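Local coordinates for protein glycoside Hydrolase (Bacteroides uniformis, PDB 5TA0) that binds neoagarooctaose and, as a glycoside hydrolase, probably cleaves agarose chains in the agarose metabolic pathway of a human gut symbiont, at residues A105-L110 against Y176-K181; K374-Y379 against L392-E397; W417-G422 against E474-Y479; D589-D594 against G604-P609. All blocks are in the same frame, centred on the assembly; numbering follows the deposited sequence. Where two conformers were deposited one is given.

Contact 1 (A105-L110 against Y176-K181); sequences ADPDDL and YGRYIK
P107 and L110, in the first turn of helix 107-123, face R178 and Y179 in the middle of helix 170-183, with the CA atoms of L110 and Y179 7.1 Å apart. This is helix-to-helix packing on the outside of the alpha/beta barrel, between two helices that flank strand 134-140 along the chain. The contact has two layers. In the buried one, the side chain of L110 leaves its helix with CG anti to the backbone N (chi1 -175°), which carries CD2 to within 3.6 Å of R178 CB, beside the first bond of the arginine side chain. Farther out, that side chain runs extended from CG to NE and then turns at its end, so that one face of the guanidinium is laid against the proline. P107 CB sits over the centre of that face, 3.8 Å from R178 CZ, and P107 CG approaches R178 NE. The charged end of R178 is meanwhile tied along its own helix, where NE forms a salt bridge with E174. Proline suits the first turn of a helix, where no backbone N-H is needed for an i to i-4 bond. The N-H of D109, in the same turn, is capped by D106 at the N-cap: it reaches D106 OD2 at 2.9 Å on the anti side, but tilted well out of the carboxylate plane. No direct hydrogen bond joins 105-110 to 176-181. A water does so instead, donating to P107 O at 2.9 Å and accepting a longer bond from R178 NH1 at 3.3 Å.

Contact 2 (K374-Y379 against L392-E397); sequences KSEWGY and LRRENE. With GAL (beta-D-galactopyranose), chain C.
E376 meets the guanidinium of R394 at its edge, and the same group also makes a cation-pi contact with F401. The carboxylate stands almost upright to the guanidinium, their planes 84° apart, and a single straight bond joins R394 NH1 to E376 OE1, 3.1 Å. E376 has CG anti to its backbone N (chi1 -171°) and bends at chi2, which swings OE1 over to the arginine. The second flat group, the indole of W377, has S375 CB under one face and the galactose over the opposite one. The sugar presents C1, C3 and C5, the carbons of its apolar side, as in CH-pi stacking of carbohydrates on tryptophan; C1 lies 3.6 Å from W377 CZ2 and C5 3.7 Å from W377 CZ3. Beside the salt bridge, K374 CE packs on L392 CD1 at 3.7 Å, and K374 NZ goes on to N64 and Y59. R394 also starts a type I turn to E397, and its backbone N is bound by E397 OE1 at 2.8 Å. R394 NH2 binds G403 O. In the conformer described, one of two deposited for E376, OE1 makes the salt bridge and OE2 binds Y405 OH. The chemistry thus separates two tasks: charge and aliphatic packing attach the loop to the hairpin of strands 392-394 and 405-407, while the same loop offers an aromatic face to the glycan.

Contact 3 (W417-G422 against E474-Y479); sequences WKDVKG and EVRHLY
R476 points from strand 472-481 of the beta-sandwich toward K418 and D419, in the type II turn from W417 to V420 that follows helix 411-416. Its CB leaves the strand on the side facing the turn, and CG, set anti to the carbonyl carbon (chi1 -51°), starts an extended chain. CB, CG and CD serve as a spacer, touching nothing across the contact; the polar atoms do the work. NE is the first to bind, donating to E474 OE2 at 2.8 Å. This acid lies two residues back on the same strand and steadies the guanidinium from its own side. NH1 then gives a nearly straight bond to K418 O, 2.7 Å long, which lies in the carbonyl plane and uses a lone pair. It also reaches L416 O, at the end of helix 411-416, where the helix dipole would probably favour a cation. NH2 completes the set with D419 OD2 at 3.0 Å, a more bent bond than that to K418 O, on that oxygen's anti lone pair, the carboxylate plane turned 59° from the guanidinium. The acceptors from E474, K418 and D419 come to the edge of the group, so its rotation is fixed from both the strand and the turn. The network ties the loop that enters strand 423-429 to another strand of the same sheet. W417, by contrast, turns its indole away to pack on helix 340-358, with NE1 bound to N351. D419 is shared further, for its other oxygen, OD1, forms a salt bridge of 3.5 Å with K418 NZ.

Contact 4 (D589-D594 against G604-P609); sequences DNFRGD and GVIEVP
R592 NH2 donates to E607 OE2 at 2.8 Å and R592 NE to E607 OE1 at 2.9 Å, which makes the pair a side-on, bidentate salt bridge. Both bonds are nearly straight. Both come on the syn side, each tilted a little over 20° out of the carboxylate plane, and the two flat groups lie almost in one plane. The bend of the arginine at chi3 (-66°) brings NE and NH2 round to face the acid together. Water carries the link down to the backbone: one, 2.9 Å from E607 OE1 and perhaps donating to it, accepts from R592 N at 3.0 Å and from E607 N, and a second donates to N590 O and E607 O. The loop therefore runs beside strand 602-609 without direct backbone hydrogen bonds to the strand residues 604-609, the waters filling the role of rungs. On the apolar side of the contact, I606 CD1 comes obliquely to the ring of F591, 3.6 Å from F591 CD1. D594 O lies in plane at the ring's edge, and F602 meets it edge-to-face. Strand 602-609 is an outermost strand of a five-stranded sheet and is paired on one side with strand 558-568, on which I606 touches L566. V605 packs on helix 298-315, while R592 NH1 forms a salt bridge with E359, just after helix 340-358, so that this C-terminal beta domain is joined to helices of the barrel.

All four contacts are partly buried, each with two buried and two partly exposed touching residues, yet their chemistry changes with place. Contacts 1 and 2 belong to the barrel: the first joins two of its outer helices through aliphatic contacts, a proline laid on a guanidinium face and a water, and the second joins a glycan-binding loop to a hairpin through one salt bridge and an aliphatic contact. Contacts 3 and 4 set an arginine between a loop and a beta strand, but the arginine belongs to the strand in one and to the loop in the other. Contact 3 packs on helix 340-358, and contact 4 has a salt bridge just past its end; contacts 1 and 4 sit on opposite sides of the chain's centre.

Contact 1 (A105-L110 against Y176-K181)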
# COMPACT_ATOMS: atom_id res chain seq x y z
N ALA A 105 -5.44 8.58 31.87
CA ALA A 105 -5.49 7.17 32.33
C ALA A 105 -4.65 7.01 33.60
O ALA A 105 -3.53 7.53 33.69
CB ALA A 105 -4.99 6.22 31.25
N ASP A 106 -5.18 6.27 34.56
CA ASP A 106 -4.43 6.00 35.78
C ASP A 106 -3.21 5.14 35.49
O ASP A 106 -3.37 4.04 34.98
CB ASP A 106 -5.32 5.28 36.78
CG ASP A 106 -4.62 5.07 38.10
OD1 ASP A 106 -4.21 6.10 38.72
OD2 ASP A 106 -4.43 3.89 38.46
N PRO A 107 -1.99 5.62 35.81
CA PRO A 107 -0.83 4.78 35.48
C PRO A 107 -0.84 3.42 36.12
O PRO A 107 -0.42 2.44 35.49
CB PRO A 107 0.36 5.63 35.93
CG PRO A 107 -0.12 7.04 35.82
CD PRO A 107 -1.58 6.98 36.20
N ASP A 108 -1.32 3.30 37.35
CA ASP A 108 -1.34 1.99 38.03
C ASP A 108 -2.34 1.04 37.39
O ASP A 108 -2.03 -0.12 37.15
CB ASP A 108 -1.70 2.16 39.51
CG ASP A 108 -0.63 2.85 40.30
OD1 ASP A 108 0.58 2.63 40.07
OD2 ASP A 108 -1.00 3.62 41.21
N ASP A 109 -3.55 1.51 37.12
CA ASP A 109 -4.54 0.64 36.51
C ASP A 109 -4.13 0.26 35.08
O ASP A 109 -4.32 -0.87 34.64
CB ASP A 109 -5.92 1.25 36.49
CG ASP A 109 -6.99 0.22 36.24
OD1 ASP A 109 -7.01 -0.83 36.96
OD2 ASP A 109 -7.84 0.40 35.35
N LEU A 110 -3.53 1.20 34.38
CA LEU A 110 -3.00 0.89 33.04
C LEU A 110 -1.93 -0.19 33.09
O LEU A 110 -1.96 -1.15 32.32
CB LEU A 110 -2.48 2.16 32.40
CG LEU A 110 -1.98 2.06 30.96
CD1 LEU A 110 -3.00 1.41 30.01
CD2 LEU A 110 -1.66 3.46 30.46
N TYR A 176 -0.77 6.19 25.24
CA TYR A 176 -0.17 5.34 24.19
C TYR A 176 1.25 4.93 24.55
O TYR A 176 1.64 3.76 24.42
CB TYR A 176 -0.21 6.10 22.87
CG TYR A 176 -0.04 5.32 21.58
CD1 TYR A 176 -0.09 3.91 21.50
CD2 TYR A 176 0.10 6.01 20.38
CE1 TYR A 176 -0.02 3.25 20.28
CE2 TYR A 176 0.16 5.34 19.16
CZ TYR A 176 0.12 3.97 19.12
OH TYR A 176 0.18 3.26 17.94
N GLY A 177 2.05 5.89 25.01
CA GLY A 177 3.44 5.57 25.40
C GLY A 177 3.49 4.58 26.57
O GLY A 177 4.28 3.64 26.54
N ARG A 178 2.65 4.78 27.58
CA ARG A 178 2.64 3.86 28.73
C ARG A 178 2.15 2.49 28.30
O ARG A 178 2.69 1.47 28.73
CB ARG A 178 1.80 4.39 29.87
CG ARG A 178 2.39 5.57 30.61
CD ARG A 178 1.48 5.93 31.77
NE ARG A 178 2.04 6.98 32.59
CZ ARG A 178 3.03 6.82 33.46
NH1 ARG A 178 3.52 5.62 33.69
NH2 ARG A 178 3.51 7.89 34.10
N TYR A 179 1.13 2.43 27.45
CA TYR A 179 0.63 1.15 26.98
C TYR A 179 1.76 0.33 26.36
O TYR A 179 1.94 -0.87 26.66
CB TYR A 179 -0.49 1.37 25.94
CG TYR A 179 -1.04 0.08 25.38
CD1 TYR A 179 -0.46 -0.50 24.25
CD2 TYR A 179 -2.08 -0.56 26.00
CE1 TYR A 179 -0.91 -1.73 23.77
CE2 TYR A 179 -2.59 -1.76 25.51
CZ TYR A 179 -1.99 -2.35 24.41
OH TYR A 179 -2.45 -3.54 23.91
N ILE A 180 2.49 0.94 25.45
CA ILE A 180 3.57 0.27 24.73
C ILE A 180 4.62 -0.22 25.73
O ILE A 180 5.03 -1.39 25.70
CB ILE A 180 4.20 1.17 23.65
CG1 ILE A 180 3.18 1.52 22.54
CG2 ILE A 180 5.44 0.54 23.03
CD1 ILE A 180 3.53 2.79 21.80
N LYS A 181 5.00 0.65 26.66
CA LYS A 181 6.04 0.31 27.64
C LYS A 181 5.61 -0.82 28.57
O LYS A 181 6.43 -1.68 28.92
CB LYS A 181 6.34 1.55 28.45
CG LYS A 181 7.41 1.35 29.53
CD LYS A 181 7.72 2.69 30.19
CE LYS A 181 8.72 2.56 31.35
NZ LYS A 181 8.16 1.89 32.56
O HOH W 1 1.65 2.94 33.53

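Contact 2 (K374-Y379 against L392-E397)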
# COMPACT_ATOMS: atom_id res chain seq x y z
N LYS A 374 -10.52 -13.66 10.48
CA LYS A 374 -11.86 -14.19 10.77
C LYS A 374 -12.85 -13.13 11.21
O LYS A 374 -14.00 -13.12 10.77
CB LYS A 374 -11.75 -15.28 11.85
CG LYS A 374 -13.09 -15.94 12.19
CD LYS A 374 -13.02 -17.08 13.20
CE LYS A 374 -12.23 -18.26 12.69
NZ LYS A 374 -12.17 -19.37 13.69
N SER A 375 -12.44 -12.26 12.13
CA SER A 375 -13.27 -11.14 12.57
C SER A 375 -14.72 -11.54 12.86
O SER A 375 -15.66 -10.93 12.36
CB SER A 375 -13.21 -10.02 11.54
OG SER A 375 -11.86 -9.60 11.43
N GLU A 376 -14.88 -12.57 13.69
CA GLU A 376 -16.19 -13.02 14.19
C GLU A 376 -16.97 -11.87 14.83
O GLU A 376 -18.18 -11.76 14.65
CB GLU A 376 -15.98 -14.13 15.24
CG GLU A 376 -17.25 -14.83 15.67
CD GLU A 376 -17.48 -16.12 14.92
OE1 GLU A 376 -18.64 -16.56 14.84
OE2 GLU A 376 -16.49 -16.72 14.42
N TRP A 377 -16.27 -11.00 15.54
CA TRP A 377 -16.85 -9.80 16.15
C TRP A 377 -17.58 -8.90 15.14
O TRP A 377 -18.41 -8.08 15.53
CB TRP A 377 -15.77 -8.94 16.89
CG TRP A 377 -14.60 -8.59 16.02
CD1 TRP A 377 -13.36 -9.21 16.02
CD2 TRP A 377 -14.54 -7.58 15.00
NE1 TRP A 377 -12.58 -8.66 15.07
CE2 TRP A 377 -13.25 -7.67 14.41
CE3 TRP A 377 -15.43 -6.62 14.51
CZ2 TRP A 377 -12.85 -6.82 13.38
CZ3 TRP A 377 -15.02 -5.78 13.46
CH2 TRP A 377 -13.74 -5.90 12.92
N GLY A 378 -17.25 -9.02 13.85
CA GLY A 378 -17.84 -8.22 12.81
C GLY A 378 -19.11 -8.83 12.22
O GLY A 378 -19.70 -8.21 11.33
N TYR A 379 -19.49 -10.01 12.68
CA TYR A 379 -20.77 -10.63 12.28
C TYR A 379 -21.91 -10.00 13.05
O TYR A 379 -21.87 -9.94 14.27
CB TYR A 379 -20.77 -12.13 12.53
CG TYR A 379 -22.07 -12.77 12.10
CD1 TYR A 379 -22.32 -13.00 10.76
CD2 TYR A 379 -23.05 -13.12 13.04
CE1 TYR A 379 -23.50 -13.55 10.33
CE2 TYR A 379 -24.25 -13.70 12.61
CZ TYR A 379 -24.46 -13.90 11.25
OH TYR A 379 -25.66 -14.49 10.78
N LEU A 392 -11.10 -16.42 6.13
CA LEU A 392 -11.88 -17.61 6.48
C LEU A 392 -13.35 -17.25 6.44
O LEU A 392 -13.75 -16.18 6.90
CB LEU A 392 -11.58 -18.07 7.90
CG LEU A 392 -10.17 -18.48 8.25
CD1 LEU A 392 -10.07 -18.69 9.76
CD2 LEU A 392 -9.74 -19.70 7.47
N ARG A 393 -14.16 -18.20 5.97
CA ARG A 393 -15.61 -18.07 6.00
C ARG A 393 -16.21 -19.41 6.41
O ARG A 393 -15.59 -20.45 6.21
CB ARG A 393 -16.12 -17.56 4.66
CG ARG A 393 -15.71 -18.34 3.43
CD ARG A 393 -16.78 -19.34 3.04
NE ARG A 393 -16.40 -20.20 1.92
CZ ARG A 393 -17.03 -21.32 1.57
NH1 ARG A 393 -16.60 -22.02 0.53
NH2 ARG A 393 -18.09 -21.75 2.26
N ARG A 394 -17.39 -19.40 6.99
CA ARG A 394 -18.01 -20.65 7.45
C ARG A 394 -18.48 -21.45 6.25
O ARG A 394 -18.87 -20.90 5.22
CB ARG A 394 -19.12 -20.36 8.43
CG ARG A 394 -18.60 -19.82 9.75
CD ARG A 394 -19.71 -19.67 10.78
NE ARG A 394 -19.28 -19.29 12.14
CZ ARG A 394 -19.00 -20.12 13.15
NH1 ARG A 394 -18.65 -19.62 14.33
NH2 ARG A 394 -19.05 -21.43 13.01
N GLU A 395 -18.43 -22.78 6.39
CA GLU A 395 -18.68 -23.65 5.24
C GLU A 395 -20.06 -23.47 4.63
O GLU A 395 -20.21 -23.67 3.43
CB GLU A 395 -18.40 -25.12 5.55
CG GLU A 395 -19.24 -25.76 6.63
CD GLU A 395 -18.69 -27.11 7.09
OE1 GLU A 395 -18.77 -27.40 8.32
OE2 GLU A 395 -18.16 -27.87 6.24
N ASN A 396 -21.06 -23.06 5.40
CA ASN A 396 -22.40 -22.92 4.82
C ASN A 396 -22.72 -21.51 4.32
O ASN A 396 -23.83 -21.26 3.86
CB ASN A 396 -23.45 -23.39 5.82
CG ASN A 396 -23.32 -24.87 6.15
OD1 ASN A 396 -22.99 -25.68 5.28
ND2 ASN A 396 -23.51 -25.21 7.41
N GLU A 397 -21.78 -20.57 4.43
CA GLU A 397 -21.97 -19.27 3.81
C GLU A 397 -21.97 -19.45 2.28
O GLU A 397 -21.22 -20.28 1.78
CB GLU A 397 -20.84 -18.27 4.20
CG GLU A 397 -20.83 -17.86 5.66
CD GLU A 397 -19.79 -16.81 5.96
OE1 GLU A 397 -18.94 -17.09 6.84
OE2 GLU A 397 -19.81 -15.74 5.35
C1 GAL C . -11.19 -3.99 14.88
C2 GAL C . -10.60 -4.78 16.06
C3 GAL C . -11.68 -5.39 16.95
C4 GAL C . -12.73 -4.34 17.31
C5 GAL C . -13.26 -3.70 16.03
C6 GAL C . -14.32 -2.63 16.29
O2 GAL C . -9.76 -5.79 15.51
O3 GAL C . -11.09 -6.00 18.12
O4 GAL C . -12.13 -3.31 18.11
O5 GAL C . -12.18 -3.07 15.32
O6 GAL C . -14.75 -2.04 15.04

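Contact 3 (W417-G422 against E474-Y479)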
# COMPACT_ATOMS: atom_id res chain seq x y z
N TRP A 417 1.17 -16.11 -5.00
CA TRP A 417 2.48 -15.54 -4.66
C TRP A 417 3.37 -16.50 -3.88
O TRP A 417 4.45 -16.12 -3.42
CB TRP A 417 2.28 -14.21 -3.88
CG TRP A 417 1.83 -13.10 -4.79
CD1 TRP A 417 0.53 -12.78 -5.15
CD2 TRP A 417 2.66 -12.17 -5.50
NE1 TRP A 417 0.52 -11.74 -6.02
CE2 TRP A 417 1.82 -11.34 -6.26
CE3 TRP A 417 4.05 -11.94 -5.57
CZ2 TRP A 417 2.31 -10.30 -7.06
CZ3 TRP A 417 4.52 -10.91 -6.35
CH2 TRP A 417 3.67 -10.11 -7.08
N LYS A 418 2.95 -17.76 -3.70
CA LYS A 418 3.75 -18.75 -2.97
C LYS A 418 5.15 -18.85 -3.61
O LYS A 418 5.29 -18.82 -4.83
CB LYS A 418 3.04 -20.11 -2.97
CG LYS A 418 3.61 -21.12 -2.00
CD LYS A 418 2.91 -22.46 -2.12
CE LYS A 418 3.30 -23.43 -1.03
NZ LYS A 418 4.72 -23.87 -1.12
N ASP A 419 6.17 -18.91 -2.75
CA ASP A 419 7.56 -19.12 -3.17
C ASP A 419 8.25 -17.88 -3.73
O ASP A 419 9.48 -17.88 -3.81
CB ASP A 419 7.73 -20.27 -4.19
CG ASP A 419 7.00 -21.52 -3.80
OD1 ASP A 419 7.29 -22.03 -2.71
OD2 ASP A 419 6.14 -22.00 -4.58
N VAL A 420 7.52 -16.86 -4.19
CA VAL A 420 8.12 -15.74 -4.93
C VAL A 420 9.10 -15.02 -4.00
O VAL A 420 8.72 -14.58 -2.90
CB VAL A 420 7.06 -14.76 -5.45
CG1 VAL A 420 7.71 -13.53 -6.05
CG2 VAL A 420 6.13 -15.44 -6.46
N LYS A 421 10.36 -14.93 -4.44
CA LYS A 421 11.42 -14.28 -3.68
C LYS A 421 12.61 -14.20 -4.63
O LYS A 421 12.62 -14.81 -5.70
CB LYS A 421 11.80 -15.05 -2.40
CG LYS A 421 12.43 -16.43 -2.64
CD LYS A 421 12.78 -17.17 -1.35
CE LYS A 421 11.55 -17.64 -0.62
NZ LYS A 421 10.88 -18.78 -1.28
N GLY A 422 13.60 -13.43 -4.21
CA GLY A 422 14.87 -13.41 -4.89
C GLY A 422 15.30 -12.03 -5.34
O GLY A 422 14.70 -11.02 -4.94
N GLU A 474 6.09 -23.56 -14.57
CA GLU A 474 4.78 -23.60 -13.94
C GLU A 474 4.10 -22.25 -14.16
O GLU A 474 4.64 -21.20 -13.79
CB GLU A 474 4.88 -23.91 -12.45
CG GLU A 474 3.55 -23.82 -11.72
CD GLU A 474 3.61 -24.26 -10.28
OE1 GLU A 474 3.77 -25.47 -10.00
OE2 GLU A 474 3.40 -23.40 -9.39
N VAL A 475 2.91 -22.29 -14.77
CA VAL A 475 2.08 -21.11 -14.98
C VAL A 475 1.02 -21.08 -13.91
O VAL A 475 0.32 -22.07 -13.68
CB VAL A 475 1.38 -21.16 -16.35
CG1 VAL A 475 0.43 -19.98 -16.55
CG2 VAL A 475 2.42 -21.25 -17.47
N ARG A 476 0.88 -19.93 -13.26
CA ARG A 476 -0.21 -19.67 -12.31
C ARG A 476 -0.98 -18.45 -12.82
O ARG A 476 -0.39 -17.42 -13.10
CB ARG A 476 0.35 -19.36 -10.93
CG ARG A 476 1.35 -20.36 -10.39
CD ARG A 476 1.94 -19.85 -9.10
NE ARG A 476 2.97 -20.73 -8.58
CZ ARG A 476 3.71 -20.43 -7.52
NH1 ARG A 476 3.55 -19.27 -6.90
NH2 ARG A 476 4.62 -21.28 -7.08
N HIS A 477 -2.30 -18.60 -13.01
CA HIS A 477 -3.12 -17.56 -13.63
C HIS A 477 -4.38 -17.38 -12.79
O HIS A 477 -5.17 -18.34 -12.62
CB HIS A 477 -3.48 -18.00 -15.06
CG HIS A 477 -4.17 -16.98 -15.90
ND1 HIS A 477 -4.91 -17.34 -17.01
CD2 HIS A 477 -4.25 -15.63 -15.82
CE1 HIS A 477 -5.39 -16.25 -17.59
NE2 HIS A 477 -5.00 -15.20 -16.89
N LEU A 478 -4.55 -16.17 -12.24
CA LEU A 478 -5.67 -15.82 -11.39
C LEU A 478 -6.60 -14.88 -12.14
O LEU A 478 -6.21 -13.77 -12.49
CB LEU A 478 -5.19 -15.17 -10.09
CG LEU A 478 -6.30 -14.82 -9.10
CD1 LEU A 478 -7.01 -16.05 -8.57
CD2 LEU A 478 -5.69 -14.03 -7.95
N TYR A 479 -7.83 -15.35 -12.40
CA TYR A 479 -8.79 -14.60 -13.22
C TYR A 479 -10.22 -14.92 -12.80
O TYR A 479 -10.46 -15.84 -12.02
CB TYR A 479 -8.57 -14.95 -14.73
CG TYR A 479 -8.81 -16.39 -15.09
CD1 TYR A 479 -7.79 -17.34 -14.96
CD2 TYR A 479 -10.06 -16.82 -15.53
CE1 TYR A 479 -8.00 -18.69 -15.28
CE2 TYR A 479 -10.28 -18.15 -15.86
CZ TYR A 479 -9.26 -19.08 -15.73
OH TYR A 479 -9.47 -20.42 -16.04

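Contact 4 (D589-D594 against G604-P609)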
# COMPACT_ATOMS: atom_id res chain seq x y z
N ASP A 589 -0.45 8.38 -26.39
CA ASP A 589 -1.91 8.36 -26.23
C ASP A 589 -2.37 7.45 -25.09
O ASP A 589 -3.38 7.74 -24.44
CB ASP A 589 -2.61 7.90 -27.53
CG ASP A 589 -2.75 9.02 -28.54
OD1 ASP A 589 -3.20 10.13 -28.17
OD2 ASP A 589 -2.42 8.79 -29.73
N ASN A 590 -1.63 6.36 -24.85
CA ASN A 590 -1.98 5.41 -23.79
C ASN A 590 -1.13 5.66 -22.54
O ASN A 590 0.07 5.90 -22.64
CB ASN A 590 -1.82 3.95 -24.24
CG ASN A 590 -2.53 2.96 -23.32
OD1 ASN A 590 -3.39 3.33 -22.51
ND2 ASN A 590 -2.19 1.68 -23.45
N PHE A 591 -1.79 5.61 -21.38
CA PHE A 591 -1.14 5.73 -20.08
C PHE A 591 -1.57 4.56 -19.21
O PHE A 591 -2.43 3.76 -19.58
CB PHE A 591 -1.42 7.10 -19.42
CG PHE A 591 -2.88 7.46 -19.37
CD1 PHE A 591 -3.42 8.31 -20.32
CD2 PHE A 591 -3.72 6.94 -18.39
CE1 PHE A 591 -4.77 8.65 -20.30
CE2 PHE A 591 -5.07 7.27 -18.36
CZ PHE A 591 -5.60 8.13 -19.31
N ARG A 592 -0.94 4.45 -18.05
CA ARG A 592 -1.18 3.33 -17.16
C ARG A 592 -2.60 3.35 -16.59
O ARG A 592 -2.98 4.26 -15.84
CB ARG A 592 -0.14 3.41 -16.04
CG ARG A 592 -0.12 2.23 -15.13
CD ARG A 592 0.60 2.55 -13.86
NE ARG A 592 2.04 2.82 -13.98
CZ ARG A 592 3.01 2.15 -13.36
NH1 ARG A 592 2.74 1.08 -12.62
NH2 ARG A 592 4.28 2.54 -13.46
N GLY A 593 -3.39 2.33 -16.93
CA GLY A 593 -4.74 2.18 -16.42
C GLY A 593 -5.82 2.96 -17.15
O GLY A 593 -5.65 3.38 -18.30
N ASP A 594 -6.93 3.14 -16.45
CA ASP A 594 -8.19 3.50 -17.08
C ASP A 594 -8.37 5.00 -17.27
O ASP A 594 -7.69 5.82 -16.65
CB ASP A 594 -9.38 2.88 -16.33
CG ASP A 594 -9.75 3.61 -15.07
OD1 ASP A 594 -9.06 3.42 -14.04
OD2 ASP A 594 -10.72 4.39 -15.07
N GLY A 604 -3.92 11.72 -12.61
CA GLY A 604 -3.04 10.58 -12.89
C GLY A 604 -1.71 11.01 -13.40
O GLY A 604 -1.56 12.13 -13.92
N VAL A 605 -0.72 10.11 -13.29
CA VAL A 605 0.59 10.32 -13.90
C VAL A 605 0.62 9.73 -15.31
O VAL A 605 0.37 8.54 -15.50
CB VAL A 605 1.70 9.72 -13.03
CG1 VAL A 605 3.03 9.68 -13.75
CG2 VAL A 605 1.81 10.50 -11.74
N ILE A 606 0.95 10.59 -16.27
CA ILE A 606 1.23 10.17 -17.64
C ILE A 606 2.73 9.92 -17.73
O ILE A 606 3.54 10.83 -17.55
CB ILE A 606 0.84 11.28 -18.65
CG1 ILE A 606 -0.58 11.81 -18.43
CG2 ILE A 606 1.04 10.79 -20.08
CD1 ILE A 606 -1.66 10.78 -18.46
N GLU A 607 3.08 8.67 -17.99
CA GLU A 607 4.47 8.25 -18.11
C GLU A 607 4.95 8.42 -19.57
O GLU A 607 4.31 7.90 -20.49
CB GLU A 607 4.63 6.82 -17.62
CG GLU A 607 4.52 6.74 -16.11
CD GLU A 607 4.16 5.35 -15.62
OE1 GLU A 607 2.99 4.94 -15.73
OE2 GLU A 607 5.08 4.63 -15.17
N VAL A 608 6.04 9.16 -19.75
CA VAL A 608 6.52 9.59 -21.05
C VAL A 608 7.95 9.09 -21.25
O VAL A 608 8.89 9.64 -20.65
CB VAL A 608 6.49 11.12 -21.18
CG1 VAL A 608 6.92 11.55 -22.58
CG2 VAL A 608 5.09 11.68 -20.85
N PRO A 609 8.15 8.04 -22.07
CA PRO A 609 9.53 7.66 -22.39
C PRO A 609 10.26 8.82 -23.06
O PRO A 609 9.66 9.57 -23.84
CB PRO A 609 9.34 6.50 -23.36
CG PRO A 609 8.02 5.92 -22.99
CD PRO A 609 7.18 7.14 -22.71
O HOH W 2 2.35 5.94 -20.85
O HOH W 3 1.10 6.45 -17.25